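Collagen adhesin (Staphylococcus aureus, PDB 2F68) binds collagen as a cell-surface adhesin, probably by wrapping its two beta-rich subdomains around the collagen triple helix in a "collagen hug". Local coordinates at residues K53-T58 / T129-N134; E78-A83 / V98-D103; S274-Q279 / K289-T294. One frame throughout, in Å; residues are numbered along the deposited sequence.

Interactions 1 and 2 both reach the mixed sheet that contains strands 50-54, 78-86, 89-94 and 127-132. Their centres lie 23 Å apart and their nearest atoms about 9 Å apart; along the chain, interaction 2 is nested inside the loop that interaction 1 closes. Interaction 3 belongs to the other subdomain, its centre 42 Å from that of interaction 1 and 51 Å from that of interaction 2, on the opposite side of the chain's centre. Strand 300-307, which follows interaction 3 in sequence, returns to the sheet of interactions 1 and 2, consistent with the latch of the collagen hug model. Each contact joins parts of one subdomain, and none involves a bound collagen.

Interaction 1: K53-T58 / T129-N134; sequences KVAWPT and TITSGN
Two backbone bonds join Ala-55 to Thr-131: Ala-55 N donates to Thr-131 O at 2.8 Å, and Thr-131 N returns a bond to Ala-55 O, also at 2.8 Å. This reciprocity makes them an antiparallel hydrogen-bonded pair, and the N-H...O angle of 162° in each shows the bonds to be fairly straight. It is a single bridge, flanked by CA-H...O contacts from Val-54 and Ile-130.

A third bond comes from a side chain. Ser-132 OG donates to Lys-53 O at 3.1 Å, approaching from above the carbonyl plane, 43° out of it. With OG anti to the backbone N (chi1 -176°), the hydroxyl is carried to this carbonyl. The same oxygen accepts from a water, which in turn accepts from Gly-133 N, so the pairing continues through solvent where the strand 127-132 ends.

The bridge ties the end of strand 50-54 to strand 127-132 in the Ig-like subdomain, where Val-54 also bonds through its backbone to Ala-90 and Ile-130 to Thr-137. Each segment therefore has a strand neighbour besides the other.

Apolar contacts gather round Ile-130. Its CG2 meets Val-54 CG1 at 3.8 Å, the two side chains crossing at a slant, and the same methyl sits at the edge of the Trp-56 ring, near its plane. The other branch, CG1, runs alongside Trp-56, 3.8 Å from Trp-56 CB, both side chains pointing the same way. Met-37 and Val-35 of strand 31-40 pack against Val-54 and Ile-130 respectively.

One residue on from Trp-56, a ring carbon meets a polar atom: Pro-57 CD rests 3.3 Å from Thr-129 O.

Interaction 2: E78-A83 / V98-D103; sequences EQVGQA and VEKLSD
A classic beta bulge at the start of strand 78-86, where Val-80 and Gly-81 both face Leu-73 of strand 62-75, supplies the side chain round which this contact is built. Val-80 points toward the segment 98-103, part of the loop that leads from strand 89-94 to strand 104-116.

Val-80 CG1 and Leu-101 CD1 meet tip to tip at 3.8 Å. On the leucine side the first two torsions together (chi1 -64°, chi2 162°) direct CD1 at Val-80 CG1. Val-98 adds a looser apolar contact, Val-80 CB to Val-98 CB at 4.3 Å, and Val-98 CB also lies 4.0 Å from Val-80 O. All three residues are buried. Val-75 touches both Val-80 and Leu-101. Ile-304 also reaches Val-80; its strand 300-307, from the far end of the chain, pairs with strand 104-116, consistent with the latch of the collagen hug model.

At the more open border, Lys-100 and Glu-78 cross at about a right angle. The lysine chain is extended until its last torsion, where a bend (chi4 -69°) places Lys-100 NZ 4.1 Å from Glu-78 CG. Opposite charges are near but do not pair: Glu-78 OE2 and Lys-100 NZ are 4.7 Å apart. Each has its firmer partner in Lys-97, whose NZ forms a salt bridge with Glu-78 OE2 and whose backbone oxygen accepts from Lys-100 NZ.

The loop itself folds back at 98-101, with Glu-99 and Lys-100 at the two central positions, and Leu-101 N makes a weak bond of 3.3 Å to Val-98 O. Their helical backbone angles make this a type I beta turn, which packs its valine and leucine on a bulged strand and so joins the connection between strands 89-94 and 104-116 to strands 78-86 and 62-75 of the Ig-like domain.

Interaction 3: S274-Q279 / K289-T294; sequences SQAWYQ and KSFNHT
Ser-274 and Phe-291 grip one another twice. Phe-291 N donates to Ser-274 O at 2.9 Å in a nearly straight bond (171°), while Ser-274 OG donates to Phe-291 O at 2.7 Å, tilted from the carbonyl plane. The serine hydroxyl is held between its own backbone N and carbonyl carbon (chi1 64°), and it has a second partner in Tyr-153 OH.

With CG anti to its carbonyl carbon (chi1 -64°), Phe-291 sends its ring along strand 269-278. Ala-276 CB meets it obliquely, 3.8 Å from Phe-291 CE1. Tyr-278 comes from the opposite direction: its OH lies 3.7 Å from Phe-291 CZ, and Phe-291 CE1 sits at the tyrosine ring's edge, near its plane. Tyr-153 meets the phenylalanine edge-to-face and Phe-152 stacks on Tyr-278.

Gln-275 and Ser-290 form a non-hydrogen-bonded pair. In the next pair Ala-276 N bonds to Lys-289 O at 3.1 Å, whereas the return bond from Lys-289 N is weak. Strands 269-278 and 289-296 thus pair antiparallel, with a break at 291-292, in a sheet of the collagen-binding domain's beta-rich fold, beside an aromatic cluster of Phe-291, Tyr-278, Tyr-153 and Phe-152.

Interaction 1: K53-T58 / T129-N134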
loop_
_atom_site.group_PDB
_atom_site.type_symbol
_atom_site.label_atom_id
_atom_site.label_comp_id
_atom_site.label_asym_id
_atom_site.label_seq_id
_atom_site.Cartn_x
_atom_site.Cartn_y
_atom_site.Cartn_z
ATOM N N LYS A 53 -7.587 -21.836 1.490
ATOM C CA LYS A 53 -7.600 -20.591 2.259
ATOM C C LYS A 53 -6.289 -20.327 2.995
ATOM O O LYS A 53 -5.701 -21.236 3.588
ATOM C CB LYS A 53 -8.765 -20.582 3.252
ATOM C CG LYS A 53 -10.127 -20.326 2.624
ATOM C CD LYS A 53 -11.211 -20.236 3.685
ATOM C CE LYS A 53 -12.551 -19.860 3.077
ATOM N NZ LYS A 53 -13.624 -19.777 4.105
ATOM N N VAL A 54 -5.842 -19.074 2.944
ATOM C CA VAL A 54 -4.674 -18.619 3.695
ATOM C C VAL A 54 -5.130 -17.571 4.712
ATOM O O VAL A 54 -5.575 -16.482 4.339
ATOM C CB VAL A 54 -3.572 -18.039 2.765
ATOM C CG1 VAL A 54 -2.360 -17.595 3.574
ATOM C CG2 VAL A 54 -3.156 -19.060 1.711
ATOM N N ALA A 55 -5.022 -17.916 5.993
ATOM C CA ALA A 55 -5.533 -17.074 7.076
ATOM C C ALA A 55 -4.427 -16.434 7.914
ATOM O O ALA A 55 -3.337 -16.993 8.056
ATOM C CB ALA A 55 -6.479 -17.875 7.965
ATOM N N TRP A 56 -4.730 -15.260 8.466
ATOM C CA TRP A 56 -3.802 -14.503 9.309
ATOM C C TRP A 56 -4.566 -13.607 10.293
ATOM O O TRP A 56 -5.736 -13.297 10.056
ATOM C CB TRP A 56 -2.848 -13.665 8.446
ATOM C CG TRP A 56 -3.526 -12.855 7.376
ATOM C CD1 TRP A 56 -4.328 -11.763 7.555
ATOM C CD2 TRP A 56 -3.445 -13.065 5.961
ATOM N NE1 TRP A 56 -4.757 -11.285 6.340
ATOM C CE2 TRP A 56 -4.230 -12.065 5.345
ATOM C CE3 TRP A 56 -2.787 -14.003 5.154
ATOM C CZ2 TRP A 56 -4.376 -11.975 3.957
ATOM C CZ3 TRP A 56 -2.935 -13.914 3.773
ATOM C CH2 TRP A 56 -3.723 -12.906 3.190
ATOM N N PRO A 57 -3.913 -13.195 11.404
ATOM C CA PRO A 57 -4.561 -12.296 12.366
ATOM C C PRO A 57 -4.937 -10.943 11.757
ATOM O O PRO A 57 -4.115 -10.307 11.092
ATOM C CB PRO A 57 -3.498 -12.118 13.459
ATOM C CG PRO A 57 -2.208 -12.482 12.812
ATOM C CD PRO A 57 -2.550 -13.557 11.836
ATOM N N THR A 58 -6.180 -10.528 11.986
ATOM C CA THR A 58 -6.701 -9.267 11.453
ATOM C C THR A 58 -6.888 -8.217 12.550
ATOM O O THR A 58 -7.057 -7.030 12.262
ATOM C CB THR A 58 -8.041 -9.472 10.707
ATOM O OG1 THR A 58 -8.972 -10.145 11.563
ATOM C CG2 THR A 58 -7.835 -10.294 9.439
ATOM N N THR A 129 0.973 -15.252 13.258
ATOM C CA THR A 129 0.946 -16.614 12.728
ATOM C C THR A 129 0.024 -16.725 11.515
ATOM O O THR A 129 -1.200 -16.615 11.636
ATOM C CB THR A 129 0.526 -17.638 13.813
ATOM O OG1 THR A 129 1.313 -17.440 14.995
ATOM C CG2 THR A 129 0.718 -19.069 13.317
ATOM N N ILE A 130 0.625 -16.937 10.347
ATOM C CA ILE A 130 -0.122 -17.149 9.109
ATOM C C ILE A 130 -0.308 -18.650 8.884
ATOM O O ILE A 130 0.662 -19.413 8.900
ATOM C CB ILE A 130 0.573 -16.477 7.893
ATOM C CG1 ILE A 130 0.701 -14.965 8.122
ATOM C CG2 ILE A 130 -0.193 -16.765 6.599
ATOM C CD1 ILE A 130 1.633 -14.249 7.159
ATOM N N THR A 131 -1.559 -19.062 8.690
ATOM C CA THR A 131 -1.908 -20.479 8.563
ATOM C C THR A 131 -2.596 -20.802 7.238
ATOM O O THR A 131 -3.355 -19.989 6.705
ATOM C CB THR A 131 -2.826 -20.946 9.719
ATOM O OG1 THR A 131 -3.982 -20.103 9.790
ATOM C CG2 THR A 131 -2.089 -20.910 11.053
ATOM N N SER A 132 -2.317 -21.996 6.718
ATOM C CA SER A 132 -2.979 -22.516 5.523
ATOM C C SER A 132 -3.099 -24.036 5.622
ATOM O O SER A 132 -2.162 -24.769 5.295
ATOM C CB SER A 132 -2.225 -22.107 4.254
ATOM O OG SER A 132 -2.910 -22.534 3.090
ATOM N N GLY A 133 -4.257 -24.497 6.089
ATOM C CA GLY A 133 -4.501 -25.921 6.308
ATOM C C GLY A 133 -3.808 -26.424 7.558
ATOM O O GLY A 133 -4.101 -25.968 8.665
ATOM N N ASN A 134 -2.888 -27.369 7.377
ATOM C CA ASN A 134 -2.097 -27.912 8.482
ATOM C C ASN A 134 -0.757 -27.196 8.657
ATOM O O ASN A 134 -0.042 -27.434 9.634
ATOM C CB ASN A 134 -1.873 -29.418 8.295
ATOM C CG ASN A 134 -3.153 -30.230 8.432
ATOM O OD1 ASN A 134 -3.320 -31.254 7.769
ATOM N ND2 ASN A 134 -4.060 -29.782 9.296
HETATM O O HOH W 1 -6.519 -22.874 5.663
#

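Interaction 2: E78-A83 / V98-D103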
loop_
_atom_site.group_PDB
_atom_site.type_symbol
_atom_site.label_atom_id
_atom_site.label_comp_id
_atom_site.label_asym_id
_atom_site.label_seq_id
_atom_site.Cartn_x
_atom_site.Cartn_y
_atom_site.Cartn_z
ATOM N N GLU A 78 -4.923 -21.946 -20.725
ATOM C CA GLU A 78 -6.262 -22.150 -20.178
ATOM C C GLU A 78 -6.287 -21.885 -18.674
ATOM O O GLU A 78 -5.521 -22.484 -17.918
ATOM C CB GLU A 78 -6.747 -23.573 -20.478
ATOM C CG GLU A 78 -8.256 -23.779 -20.346
ATOM C CD GLU A 78 -9.021 -23.466 -21.625
ATOM O OE1 GLU A 78 -8.787 -22.399 -22.232
ATOM O OE2 GLU A 78 -9.871 -24.292 -22.018
ATOM N N GLN A 79 -7.174 -20.983 -18.254
ATOM C CA GLN A 79 -7.330 -20.641 -16.842
ATOM C C GLN A 79 -8.075 -21.749 -16.101
ATOM O O GLN A 79 -9.231 -22.051 -16.411
ATOM C CB GLN A 79 -8.054 -19.298 -16.687
ATOM C CG GLN A 79 -8.008 -18.714 -15.276
ATOM C CD GLN A 79 -8.719 -17.376 -15.160
ATOM O OE1 GLN A 79 -8.585 -16.506 -16.024
ATOM N NE2 GLN A 79 -9.475 -17.201 -14.082
ATOM N N VAL A 80 -7.400 -22.353 -15.126
ATOM C CA VAL A 80 -7.959 -23.469 -14.356
ATOM C C VAL A 80 -8.297 -23.082 -12.912
ATOM O O VAL A 80 -9.035 -23.795 -12.229
ATOM C CB VAL A 80 -7.026 -24.716 -14.371
ATOM C CG1 VAL A 80 -6.905 -25.280 -15.781
ATOM C CG2 VAL A 80 -5.648 -24.388 -13.798
ATOM N N GLY A 81 -7.755 -21.952 -12.463
ATOM C CA GLY A 81 -7.995 -21.453 -11.110
ATOM C C GLY A 81 -7.793 -19.954 -10.984
ATOM O O GLY A 81 -7.457 -19.278 -11.959
ATOM N N GLN A 82 -8.000 -19.435 -9.774
ATOM C CA GLN A 82 -7.858 -18.005 -9.506
ATOM C C GLN A 82 -7.370 -17.741 -8.081
ATOM O O GLN A 82 -7.857 -18.348 -7.124
ATOM C CB GLN A 82 -9.185 -17.278 -9.755
ATOM C CG GLN A 82 -9.056 -15.769 -9.933
ATOM C CD GLN A 82 -10.392 -15.083 -10.154
ATOM O OE1 GLN A 82 -11.335 -15.264 -9.381
ATOM N NE2 GLN A 82 -10.476 -14.283 -11.209
ATOM N N ALA A 83 -6.405 -16.831 -7.958
ATOM C CA ALA A 83 -5.869 -16.422 -6.664
ATOM C C ALA A 83 -6.390 -15.039 -6.280
ATOM O O ALA A 83 -5.991 -14.032 -6.867
ATOM C CB ALA A 83 -4.344 -16.433 -6.689
ATOM N N VAL A 98 -9.871 -27.771 -14.118
ATOM C CA VAL A 98 -8.831 -28.439 -13.330
ATOM C C VAL A 98 -9.066 -29.955 -13.238
ATOM O O VAL A 98 -8.158 -30.712 -12.881
ATOM C CB VAL A 98 -8.680 -27.796 -11.916
ATOM C CG1 VAL A 98 -9.726 -28.334 -10.939
ATOM C CG2 VAL A 98 -7.270 -28.004 -11.371
ATOM N N GLU A 99 -10.280 -30.387 -13.575
ATOM C CA GLU A 99 -10.668 -31.798 -13.494
ATOM C C GLU A 99 -10.063 -32.654 -14.608
ATOM O O GLU A 99 -9.946 -33.873 -14.463
ATOM C CB GLU A 99 -12.193 -31.941 -13.482
ATOM C CG GLU A 99 -12.857 -31.454 -12.195
ATOM C CD GLU A 99 -14.356 -31.719 -12.152
ATOM O OE1 GLU A 99 -14.973 -31.910 -13.222
ATOM O OE2 GLU A 99 -14.920 -31.730 -11.037
ATOM N N LYS A 100 -9.682 -32.014 -15.714
ATOM C CA LYS A 100 -9.044 -32.709 -16.833
ATOM C C LYS A 100 -7.545 -32.927 -16.601
ATOM O O LYS A 100 -6.900 -33.684 -17.332
ATOM C CB LYS A 100 -9.287 -31.961 -18.153
ATOM C CG LYS A 100 -8.554 -30.628 -18.284
ATOM C CD LYS A 100 -8.792 -29.996 -19.648
ATOM C CE LYS A 100 -7.973 -28.724 -19.830
ATOM N NZ LYS A 100 -8.440 -27.607 -18.960
ATOM N N LEU A 101 -7.004 -32.264 -15.581
ATOM C CA LEU A 101 -5.578 -32.325 -15.274
ATOM C C LEU A 101 -5.249 -33.361 -14.201
ATOM O O LEU A 101 -5.953 -33.475 -13.194
ATOM C CB LEU A 101 -5.058 -30.948 -14.844
ATOM C CG LEU A 101 -5.080 -29.799 -15.858
ATOM C CD1 LEU A 101 -4.953 -28.467 -15.141
ATOM C CD2 LEU A 101 -3.987 -29.953 -16.911
ATOM N N SER A 102 -4.175 -34.110 -14.435
ATOM C CA SER A 102 -3.654 -35.076 -13.471
ATOM C C SER A 102 -2.240 -34.682 -13.048
ATOM O O SER A 102 -1.558 -33.944 -13.766
ATOM C CB SER A 102 -3.663 -36.488 -14.062
ATOM O OG SER A 102 -2.882 -36.557 -15.243
ATOM N N ASP A 103 -1.809 -35.181 -11.887
ATOM C CA ASP A 103 -0.509 -34.837 -11.292
ATOM C C ASP A 103 -0.382 -33.323 -11.088
ATOM O O ASP A 103 0.626 -32.710 -11.451
ATOM C CB ASP A 103 0.654 -35.384 -12.138
ATOM C CG ASP A 103 0.527 -36.873 -12.426
ATOM O OD1 ASP A 103 0.252 -37.650 -11.486
ATOM O OD2 ASP A 103 0.715 -37.267 -13.596
#

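Interaction 3: S274-Q279 / K289-T294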
loop_
_atom_site.group_PDB
_atom_site.type_symbol
_atom_site.label_atom_id
_atom_site.label_comp_id
_atom_site.label_asym_id
_atom_site.label_seq_id
_atom_site.Cartn_x
_atom_site.Cartn_y
_atom_site.Cartn_z
ATOM N N SER A 274 9.671 16.557 -5.622
ATOM C CA SER A 274 9.311 17.886 -5.124
ATOM C C SER A 274 10.524 18.720 -4.713
ATOM O O SER A 274 11.514 18.191 -4.202
ATOM C CB SER A 274 8.326 17.779 -3.956
ATOM O OG SER A 274 8.911 17.120 -2.847
ATOM N N GLN A 275 10.428 20.029 -4.943
ATOM C CA GLN A 275 11.464 20.984 -4.547
ATOM C C GLN A 275 10.880 21.999 -3.565
ATOM O O GLN A 275 9.728 22.414 -3.709
ATOM C CB GLN A 275 12.045 21.703 -5.768
ATOM C CG GLN A 275 12.760 20.795 -6.772
ATOM C CD GLN A 275 11.813 20.136 -7.764
ATOM O OE1 GLN A 275 10.909 20.776 -8.303
ATOM N NE2 GLN A 275 12.025 18.848 -8.013
ATOM N N ALA A 276 11.679 22.400 -2.579
ATOM C CA ALA A 276 11.194 23.261 -1.498
ATOM C C ALA A 276 11.982 24.561 -1.339
ATOM O O ALA A 276 13.214 24.565 -1.382
ATOM C CB ALA A 276 11.171 22.491 -0.184
ATOM N N TRP A 277 11.250 25.658 -1.154
ATOM C CA TRP A 277 11.832 26.966 -0.862
ATOM C C TRP A 277 11.289 27.500 0.462
ATOM O O TRP A 277 10.131 27.919 0.543
ATOM C CB TRP A 277 11.533 27.960 -1.987
ATOM C CG TRP A 277 12.336 27.746 -3.233
ATOM C CD1 TRP A 277 13.509 28.361 -3.567
ATOM C CD2 TRP A 277 12.022 26.865 -4.318
ATOM N NE1 TRP A 277 13.947 27.914 -4.790
ATOM C CE2 TRP A 277 13.054 26.996 -5.275
ATOM C CE3 TRP A 277 10.969 25.975 -4.575
ATOM C CZ2 TRP A 277 13.065 26.270 -6.471
ATOM C CZ3 TRP A 277 10.982 25.254 -5.765
ATOM C CH2 TRP A 277 12.025 25.406 -6.697
ATOM N N TYR A 278 12.130 27.474 1.496
ATOM C CA TYR A 278 11.747 27.951 2.828
ATOM C C TYR A 278 12.946 28.385 3.670
ATOM O O TYR A 278 14.091 28.055 3.350
ATOM C CB TYR A 278 10.931 26.885 3.577
ATOM C CG TYR A 278 11.681 25.599 3.862
ATOM C CD1 TYR A 278 12.459 25.461 5.014
ATOM C CD2 TYR A 278 11.602 24.516 2.987
ATOM C CE1 TYR A 278 13.147 24.282 5.281
ATOM C CE2 TYR A 278 12.287 23.331 3.246
ATOM C CZ TYR A 278 13.055 23.223 4.394
ATOM O OH TYR A 278 13.733 22.053 4.654
ATOM N N GLN A 279 12.671 29.122 4.745
ATOM C CA GLN A 279 13.693 29.501 5.719
ATOM C C GLN A 279 13.098 29.693 7.113
ATOM O O GLN A 279 12.398 30.677 7.371
ATOM C CB GLN A 279 14.440 30.768 5.277
ATOM C CG GLN A 279 15.563 31.195 6.226
ATOM C CD GLN A 279 16.307 32.439 5.765
ATOM O OE1 GLN A 279 15.973 33.042 4.744
ATOM N NE2 GLN A 279 17.327 32.827 6.524
ATOM N N LYS A 289 15.724 22.587 -2.562
ATOM C CA LYS A 289 16.255 21.293 -2.143
ATOM C C LYS A 289 15.270 20.185 -2.506
ATOM O O LYS A 289 14.057 20.349 -2.359
ATOM C CB LYS A 289 16.544 21.285 -0.639
ATOM C CG LYS A 289 17.416 20.129 -0.166
ATOM C CD LYS A 289 17.662 20.198 1.335
ATOM C CE LYS A 289 18.472 19.006 1.828
ATOM N NZ LYS A 289 17.703 17.729 1.776
ATOM N N SER A 290 15.802 19.061 -2.982
ATOM C CA SER A 290 14.982 17.936 -3.421
ATOM C C SER A 290 14.485 17.087 -2.256
ATOM O O SER A 290 15.252 16.728 -1.360
ATOM C CB SER A 290 15.758 17.062 -4.410
ATOM O OG SER A 290 16.074 17.783 -5.586
ATOM N N PHE A 291 13.190 16.779 -2.281
ATOM C CA PHE A 291 12.571 15.889 -1.304
ATOM C C PHE A 291 11.687 14.879 -2.033
ATOM O O PHE A 291 10.477 15.074 -2.166
ATOM C CB PHE A 291 11.765 16.685 -0.271
ATOM C CG PHE A 291 12.602 17.595 0.586
ATOM C CD1 PHE A 291 12.751 18.940 0.257
ATOM C CD2 PHE A 291 13.241 17.110 1.722
ATOM C CE1 PHE A 291 13.524 19.787 1.047
ATOM C CE2 PHE A 291 14.019 17.949 2.518
ATOM C CZ PHE A 291 14.159 19.290 2.180
ATOM N N ASN A 292 12.309 13.803 -2.508
ATOM C CA ASN A 292 11.640 12.821 -3.361
ATOM C C ASN A 292 11.258 11.544 -2.614
ATOM O O ASN A 292 11.864 11.208 -1.594
ATOM C CB ASN A 292 12.520 12.471 -4.570
ATOM C CG ASN A 292 13.185 13.692 -5.199
ATOM O OD1 ASN A 292 14.378 13.669 -5.500
ATOM N ND2 ASN A 292 12.417 14.760 -5.396
ATOM N N HIS A 293 10.253 10.839 -3.132
ATOM C CA HIS A 293 9.823 9.562 -2.564
ATOM C C HIS A 293 9.390 8.578 -3.648
ATOM O O HIS A 293 8.792 8.969 -4.655
ATOM C CB HIS A 293 8.692 9.767 -1.555
ATOM C CG HIS A 293 8.481 8.600 -0.642
ATOM N ND1 HIS A 293 7.539 7.623 -0.887
ATOM C CD2 HIS A 293 9.097 8.249 0.511
ATOM C CE1 HIS A 293 7.583 6.723 0.079
ATOM N NE2 HIS A 293 8.519 7.079 0.940
ATOM N N THR A 294 9.696 7.301 -3.428
ATOM C CA THR A 294 9.376 6.241 -4.380
ATOM C C THR A 294 8.575 5.129 -3.701
ATOM O O THR A 294 8.977 4.608 -2.657
ATOM C CB THR A 294 10.658 5.651 -5.019
ATOM O OG1 THR A 294 11.513 6.715 -5.456
ATOM C CG2 THR A 294 10.316 4.762 -6.208
HETATM O O HOH W 2 13.971 16.168 -7.302
#